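Local coordinates for protein L-Ala-D/L-Glu epimerase, a muconate lactonizing enzyme (PDB 3FCP) that belongs to the enolase superfamily of two-domain enzymes and carries a magnesium ion in its TIM-barrel-like C-terminal domain, at residues L273-A278 against N282-L287; H315-L320 against W324-F329; A90-M95 against A108-L113. One frame throughout, in Å; residues are numbered along the deposited sequence.

In the fold
From the N terminus, contact 3 comes first: helix 88-98 turns back through a short connection to lie against helix 103-121 in the N-terminal domain. Contact 1 follows in the barrel-like domain, where three residues separate 273-278, the end of strand 270-273 and its short helix, from 282-287 at the start of helix 283-294. Contact 2 closes last, again across three residues, bringing the C-terminal part of helix 307-317 against the loop that follows. The three loops run in series, neither nested nor crossed. E110 of contact 3 bonds to N282 and S283 of contact 1, tying the two domains together, while W317 of contact 2 packs on L273 and V284. Contacts 2 and 3 do not touch.

Contact 1 (L273-A278 against N282-L287); sequences LKIAKA and NSVLAL
The backbone carbonyls of A278 and K274 are the flat groups here, each met over a face by an aliphatic carbon, the first by S283 CB and the second by V284 CG2. S283 CB stands over its carbonyl 3.4 Å from A278 O, and V284 CG2 lies above the other, 3.9 Å from K274 O. K274 O also accepts weak bonds from the N-H groups of K277 and A278, in the turn that opens the short helix.

V284 is the centre of the apolar contact. V284 CG2, anti to the backbone N, reaches L273 CB at 3.9 Å as well as the K274 carbonyl, while V284 CG1 touches I275 CG2 more loosely. A278 comes in close to the backbone: A278 CB lies 3.5 Å from V284 CA, where the two backbones run nearest each other, the CA atoms of A278 and V284 being 5.0 Å apart. The contact lies within a beta-alpha-beta crossover of the barrel-like domain, at the turn from strand 270-273 through 275-278 into helix 283-294, which leads on to the neighbouring parallel strand 297-300. V284 and L287 turn the inner side of that helix toward the end of the first strand. One turn beyond V284, the L287 side chain runs antiparallel alongside that of L273, with L273 CD2 and L287 CD1 3.7 Å apart. W317 of helix 307-317 packs against both L273 and V284.

The lysines send their polar ends out of this apolar layer. K274 points its CB away from the helix, and its NZ bonds to D250, a magnesium ligand, with its side chain about 5 Å from the ion. D250, which lies outside both segments, also takes a salt bridge from K277 NZ.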
# COMPACT_ATOMS: atom_id res chain seq x y z
N LEU A 273 -2.08 -12.68 -26.45
CA LEU A 273 -0.77 -13.19 -26.85
C LEU A 273 -0.58 -12.99 -28.36
O LEU A 273 -1.50 -13.23 -29.14
CB LEU A 273 -0.65 -14.69 -26.53
CG LEU A 273 -0.95 -15.18 -25.11
CD1 LEU A 273 -0.90 -16.70 -25.07
CD2 LEU A 273 0.06 -14.58 -24.15
N LYS A 274 0.60 -12.53 -28.76
CA LYS A 274 0.92 -12.35 -30.18
C LYS A 274 2.39 -12.69 -30.37
O LYS A 274 3.24 -12.16 -29.66
CB LYS A 274 0.65 -10.91 -30.63
CG LYS A 274 -0.84 -10.51 -30.58
CD LYS A 274 -1.07 -9.13 -31.17
CE LYS A 274 -2.56 -8.76 -31.12
NZ LYS A 274 -2.81 -7.43 -31.73
N ILE A 275 2.70 -13.56 -31.32
CA ILE A 275 4.10 -13.93 -31.51
C ILE A 275 4.96 -12.73 -31.89
O ILE A 275 6.12 -12.65 -31.47
CB ILE A 275 4.27 -15.09 -32.55
CG1 ILE A 275 3.86 -14.64 -33.95
CG2 ILE A 275 3.44 -16.29 -32.12
CD1 ILE A 275 4.12 -15.72 -35.02
N ALA A 276 4.39 -11.80 -32.66
CA ALA A 276 5.12 -10.60 -33.09
C ALA A 276 5.56 -9.71 -31.93
O ALA A 276 6.64 -9.12 -31.97
CB ALA A 276 4.27 -9.78 -34.07
N LYS A 277 4.71 -9.61 -30.91
CA LYS A 277 5.02 -8.78 -29.74
C LYS A 277 6.07 -9.41 -28.83
O LYS A 277 6.86 -8.69 -28.20
CB LYS A 277 3.75 -8.51 -28.91
CG LYS A 277 2.69 -7.63 -29.58
CD LYS A 277 1.57 -7.22 -28.62
CE LYS A 277 0.82 -8.42 -28.03
NZ LYS A 277 -0.18 -8.02 -26.98
N ALA A 278 6.08 -10.73 -28.76
CA ALA A 278 7.01 -11.44 -27.87
C ALA A 278 8.32 -11.89 -28.50
O ALA A 278 9.31 -12.11 -27.79
CB ALA A 278 6.31 -12.64 -27.27
N ASN A 282 7.97 -19.55 -29.72
CA ASN A 282 8.50 -20.09 -28.46
C ASN A 282 8.56 -18.99 -27.40
O ASN A 282 8.16 -19.20 -26.24
CB ASN A 282 9.89 -20.70 -28.65
CG ASN A 282 10.40 -21.38 -27.38
OD1 ASN A 282 11.52 -21.12 -26.92
ND2 ASN A 282 9.59 -22.25 -26.81
N SER A 283 9.05 -17.82 -27.79
CA SER A 283 9.17 -16.70 -26.86
C SER A 283 7.84 -16.30 -26.24
O SER A 283 7.78 -15.93 -25.06
CB SER A 283 9.78 -15.48 -27.58
OG SER A 283 11.13 -15.73 -27.93
N VAL A 284 6.76 -16.37 -27.02
CA VAL A 284 5.46 -15.99 -26.49
C VAL A 284 4.98 -16.93 -25.37
O VAL A 284 4.17 -16.53 -24.53
CB VAL A 284 4.38 -15.95 -27.62
CG1 VAL A 284 4.02 -17.37 -28.05
CG2 VAL A 284 3.14 -15.19 -27.13
N LEU A 285 5.50 -18.15 -25.35
CA LEU A 285 5.11 -19.12 -24.32
C LEU A 285 5.52 -18.71 -22.91
O LEU A 285 4.86 -19.09 -21.94
CB LEU A 285 5.69 -20.51 -24.65
CG LEU A 285 5.21 -21.09 -25.98
CD1 LEU A 285 5.87 -22.44 -26.23
CD2 LEU A 285 3.69 -21.24 -25.96
N ALA A 286 6.60 -17.94 -22.78
CA ALA A 286 7.03 -17.48 -21.45
C ALA A 286 5.96 -16.52 -20.90
O ALA A 286 5.60 -16.58 -19.73
CB ALA A 286 8.39 -16.77 -21.54
N LEU A 287 5.47 -15.64 -21.76
CA LEU A 287 4.43 -14.69 -21.38
C LEU A 287 3.19 -15.49 -20.98
O LEU A 287 2.52 -15.18 -19.98
CB LEU A 287 4.08 -13.78 -22.56
CG LEU A 287 3.55 -12.36 -22.34
CD1 LEU A 287 2.63 -12.03 -23.50
CD2 LEU A 287 2.84 -12.20 -21.01

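Contact 2 (H315-L320 against W324-F329); sequences HAWSTL and WGTEMF
W317 turns its CG anti to its carbonyl carbon (chi1 -61°), which swings the indole from the C-terminal part of its helix toward 324-329, while M328, bent at chi2 (56°), folds its sulfur back to meet it. The methionine chain comes in roughly perpendicular to the tryptophan side chain. M328 SD lies in the plane of the W317 indole at its NE1 edge, 4.4 Å from the centroid of the five-membered ring, in an edge-on Met-aromatic contact. T326 adds a methyl: T326 CG2 is 4.0 Å from W317 CD1. The threonine hydroxyl is used elsewhere, bonding to P138 O of strand 136-143 and taking a weak bond from M328 N.

The segment 324-329 is the irregular stretch after helix 307-317, with M328 at the centre of an inverse gamma turn, and the contact joins it to W317 in the barrel-like domain. E327 beside it pairs with K168.

The N-H of W317 NE1 points at M328 SD over 3.3 Å, with an angle of 153° at the hydrogen. Thioether sulfur is a soft acceptor, and the bond gives a buried indole N-H an acceptor, if a weak one, within largely apolar surroundings.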
# COMPACT_ATOMS: atom_id res chain seq x y z
N HIS A 315 0.40 -22.87 -34.03
CA HIS A 315 1.15 -23.97 -33.44
C HIS A 315 1.40 -23.70 -31.96
O HIS A 315 1.33 -24.61 -31.13
CB HIS A 315 2.48 -24.17 -34.17
CG HIS A 315 2.37 -25.01 -35.41
ND1 HIS A 315 2.14 -26.37 -35.36
CD2 HIS A 315 2.42 -24.68 -36.72
CE1 HIS A 315 2.06 -26.84 -36.59
NE2 HIS A 315 2.22 -25.84 -37.44
N ALA A 316 1.67 -22.43 -31.63
CA ALA A 316 1.90 -22.02 -30.25
C ALA A 316 0.58 -22.04 -29.47
O ALA A 316 0.51 -22.58 -28.36
CB ALA A 316 2.51 -20.62 -30.21
N TRP A 317 -0.47 -21.48 -30.05
CA TRP A 317 -1.78 -21.43 -29.40
C TRP A 317 -2.32 -22.83 -29.08
O TRP A 317 -3.01 -23.02 -28.07
CB TRP A 317 -2.81 -20.72 -30.29
CG TRP A 317 -2.52 -19.27 -30.66
CD1 TRP A 317 -3.16 -18.54 -31.63
CD2 TRP A 317 -1.53 -18.40 -30.09
NE1 TRP A 317 -2.63 -17.28 -31.70
CE2 TRP A 317 -1.62 -17.17 -30.78
CE3 TRP A 317 -0.56 -18.55 -29.08
CZ2 TRP A 317 -0.78 -16.08 -30.48
CZ3 TRP A 317 0.27 -17.47 -28.79
CH2 TRP A 317 0.16 -16.25 -29.49
N SER A 318 -1.99 -23.81 -29.93
CA SER A 318 -2.46 -25.18 -29.74
C SER A 318 -1.96 -25.84 -28.47
O SER A 318 -2.58 -26.76 -27.95
CB SER A 318 -2.04 -26.05 -30.93
OG SER A 318 -0.67 -26.41 -30.85
N THR A 319 -0.83 -25.37 -27.96
CA THR A 319 -0.27 -25.96 -26.76
C THR A 319 -0.84 -25.36 -25.48
O THR A 319 -0.50 -25.81 -24.38
CB THR A 319 1.24 -25.75 -26.69
OG1 THR A 319 1.50 -24.36 -26.44
CG2 THR A 319 1.89 -26.15 -28.02
N LEU A 320 -1.72 -24.37 -25.61
CA LEU A 320 -2.26 -23.68 -24.43
C LEU A 320 -3.77 -23.66 -24.30
O LEU A 320 -4.49 -23.76 -25.29
CB LEU A 320 -1.80 -22.22 -24.44
CG LEU A 320 -0.31 -21.92 -24.58
CD1 LEU A 320 -0.11 -20.47 -25.06
CD2 LEU A 320 0.37 -22.16 -23.24
N TRP A 324 -10.33 -17.38 -24.15
CA TRP A 324 -10.98 -16.45 -25.07
C TRP A 324 -10.84 -16.75 -26.56
O TRP A 324 -11.16 -15.92 -27.40
CB TRP A 324 -10.48 -15.03 -24.75
CG TRP A 324 -10.77 -14.68 -23.32
CD1 TRP A 324 -9.92 -14.79 -22.25
CD2 TRP A 324 -12.02 -14.23 -22.78
NE1 TRP A 324 -10.57 -14.45 -21.09
CE2 TRP A 324 -11.86 -14.10 -21.38
CE3 TRP A 324 -13.27 -13.94 -23.35
CZ2 TRP A 324 -12.89 -13.69 -20.54
CZ3 TRP A 324 -14.31 -13.52 -22.50
CH2 TRP A 324 -14.11 -13.40 -21.12
N GLY A 325 -10.37 -17.96 -26.88
CA GLY A 325 -10.22 -18.35 -28.28
C GLY A 325 -9.11 -17.61 -28.99
O GLY A 325 -8.14 -17.17 -28.36
N THR A 326 -9.22 -17.47 -30.31
CA THR A 326 -8.21 -16.77 -31.10
C THR A 326 -8.86 -15.91 -32.18
O THR A 326 -10.06 -16.05 -32.46
CB THR A 326 -7.24 -17.75 -31.84
OG1 THR A 326 -7.77 -18.06 -33.14
CG2 THR A 326 -7.07 -19.05 -31.05
N GLU A 327 -8.06 -15.03 -32.76
CA GLU A 327 -8.51 -14.15 -33.84
C GLU A 327 -7.61 -14.37 -35.06
O GLU A 327 -7.22 -13.42 -35.73
CB GLU A 327 -8.45 -12.68 -33.39
CG GLU A 327 -7.14 -12.30 -32.69
CD GLU A 327 -7.07 -10.83 -32.35
OE1 GLU A 327 -8.12 -10.23 -32.03
OE2 GLU A 327 -5.95 -10.26 -32.39
N MET A 328 -7.29 -15.62 -35.34
CA MET A 328 -6.42 -15.92 -36.48
C MET A 328 -7.12 -16.04 -37.84
O MET A 328 -7.07 -17.08 -38.50
CB MET A 328 -5.60 -17.17 -36.17
CG MET A 328 -4.17 -16.83 -35.68
SD MET A 328 -4.06 -15.76 -34.23
CE MET A 328 -4.53 -14.44 -34.71
N PHE A 329 -7.75 -14.94 -38.25
CA PHE A 329 -8.48 -14.87 -39.52
C PHE A 329 -7.72 -14.07 -40.59
O PHE A 329 -8.25 -13.82 -41.68
CB PHE A 329 -9.86 -14.25 -39.28
CG PHE A 329 -9.81 -12.86 -38.69
CD1 PHE A 329 -9.46 -11.77 -39.48
CD2 PHE A 329 -10.09 -12.66 -37.35
CE1 PHE A 329 -9.40 -10.49 -38.94
CE2 PHE A 329 -10.03 -11.38 -36.79
CZ PHE A 329 -9.68 -10.29 -37.59

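Contact 3 (A90-M95 against A108-L113); sequences ALTARM and AIETAL
I109 meets M95 where two successive helices of the N-terminal domain, 88-98 and 103-121, pack as an antiparallel hairpin. The axes of 90-95 and 108-113 come within 11.6 Å of each other, their directions 165° apart, a spacing that leaves side chains, and not backbones, to bridge the gap.

Along the second helix, I109 comes first. Its CG2 touches the terminal methyl of M95, with M95 CE 3.9 Å from I109 CG2 and about as far from I109 CB. The course of the methionine chain nearer its backbone, around CG, is doubtful in the model. L80 of helix 65-80 packs on both residues, and V38 of strand 33-42 on I109, so this end of the contact belongs to the apolar core between helices and sheet.

E110 is the polar step. Its CG is anti to the backbone N (chi1 -172°) and the chain stays extended, carrying the carboxylate out toward T92. The two do not bond directly: E110 OE2 and T92 OG1 are 4.1 Å apart, and a water donates to E110 OE2 at 2.6 Å and to T92 OG1 at 2.8 Å. T92 OG1 is also tied to L88 O, in the preceding turn of its own helix. The carboxylate has partners beyond the hairpin too, OE1 with N282 N and OE2 with S283 OG, so a single side chain links this helix pair to the barrel-like domain. With several donors gathered round it, the group would tend to stay ionised.

L113, one turn on, restores apolar contact. L91 CD1 sits against both of its methyls, 3.7 Å from L113 CD1 and 3.8 Å from L113 CD2, the two side chains meeting at a slant so that one methyl of L91 rests against the fork of the other leucine.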
# COMPACT_ATOMS: atom_id res chain seq x y z
N ALA A 90 20.17 -21.20 -27.35
CA ALA A 90 21.43 -20.50 -27.60
C ALA A 90 21.23 -19.36 -28.59
O ALA A 90 21.75 -18.26 -28.39
CB ALA A 90 22.49 -21.48 -28.13
N LEU A 91 20.46 -19.61 -29.65
CA LEU A 91 20.20 -18.59 -30.66
C LEU A 91 19.40 -17.41 -30.10
O LEU A 91 19.65 -16.25 -30.43
CB LEU A 91 19.46 -19.20 -31.86
CG LEU A 91 20.30 -20.15 -32.73
CD1 LEU A 91 19.40 -20.95 -33.66
CD2 LEU A 91 21.32 -19.34 -33.53
N THR A 92 18.43 -17.72 -29.25
CA THR A 92 17.60 -16.69 -28.63
C THR A 92 18.44 -15.80 -27.71
O THR A 92 18.31 -14.57 -27.72
CB THR A 92 16.44 -17.33 -27.85
OG1 THR A 92 15.61 -18.08 -28.76
CG2 THR A 92 15.59 -16.26 -27.15
N ALA A 93 19.31 -16.41 -26.92
CA ALA A 93 20.17 -15.66 -26.01
C ALA A 93 21.11 -14.76 -26.80
O ALA A 93 21.42 -13.64 -26.39
CB ALA A 93 20.99 -16.63 -25.13
N ARG A 94 21.58 -15.25 -27.95
CA ARG A 94 22.48 -14.49 -28.80
C ARG A 94 21.73 -13.31 -29.42
O ARG A 94 22.23 -12.19 -29.45
CB ARG A 94 23.04 -15.38 -29.90
CG ARG A 94 24.05 -14.70 -30.84
CD ARG A 94 24.63 -15.71 -31.83
NE ARG A 94 25.60 -15.11 -32.74
CZ ARG A 94 26.87 -14.86 -32.44
NH1 ARG A 94 27.34 -15.16 -31.24
NH2 ARG A 94 27.68 -14.31 -33.34
N MET A 95 20.52 -13.58 -29.90
CA MET A 95 19.68 -12.57 -30.52
C MET A 95 19.30 -11.45 -29.53
O MET A 95 19.41 -10.27 -29.85
CB MET A 95 18.40 -13.22 -31.07
CG MET A 95 18.63 -14.28 -32.16
SD MET A 95 17.11 -15.17 -32.65
CE MET A 95 16.35 -13.88 -33.44
N ALA A 108 9.91 -13.55 -36.88
CA ALA A 108 10.02 -14.15 -38.21
C ALA A 108 11.16 -15.17 -38.21
O ALA A 108 11.03 -16.27 -38.73
CB ALA A 108 10.26 -13.07 -39.27
N ILE A 109 12.28 -14.79 -37.61
CA ILE A 109 13.45 -15.66 -37.53
C ILE A 109 13.19 -16.89 -36.65
O ILE A 109 13.55 -18.02 -37.02
CB ILE A 109 14.68 -14.91 -36.97
CG1 ILE A 109 15.09 -13.78 -37.92
CG2 ILE A 109 15.83 -15.89 -36.73
CD1 ILE A 109 15.48 -14.26 -39.31
N GLU A 110 12.59 -16.68 -35.49
CA GLU A 110 12.32 -17.80 -34.58
C GLU A 110 11.37 -18.78 -35.25
O GLU A 110 11.50 -19.99 -35.11
CB GLU A 110 11.70 -17.29 -33.27
CG GLU A 110 11.57 -18.37 -32.21
CD GLU A 110 11.00 -17.86 -30.90
OE1 GLU A 110 9.77 -17.93 -30.71
OE2 GLU A 110 11.79 -17.38 -30.06
N THR A 111 10.41 -18.24 -36.00
CA THR A 111 9.44 -19.07 -36.70
C THR A 111 10.15 -19.95 -37.72
O THR A 111 9.92 -21.16 -37.79
CB THR A 111 8.39 -18.21 -37.44
OG1 THR A 111 7.65 -17.44 -36.49
CG2 THR A 111 7.43 -19.11 -38.23
N ALA A 112 11.04 -19.34 -38.50
CA ALA A 112 11.78 -20.06 -39.53
C ALA A 112 12.67 -21.13 -38.90
O ALA A 112 12.77 -22.25 -39.42
CB ALA A 112 12.62 -19.08 -40.36
N LEU A 113 13.32 -20.79 -37.79
CA LEU A 113 14.19 -21.73 -37.09
C LEU A 113 13.37 -22.93 -36.64
O LEU A 113 13.82 -24.08 -36.77
CB LEU A 113 14.84 -21.06 -35.88
CG LEU A 113 15.96 -20.06 -36.19
CD1 LEU A 113 16.33 -19.28 -34.94
CD2 LEU A 113 17.17 -20.82 -36.74
O HOH W 1 12.96 -18.57 -28.05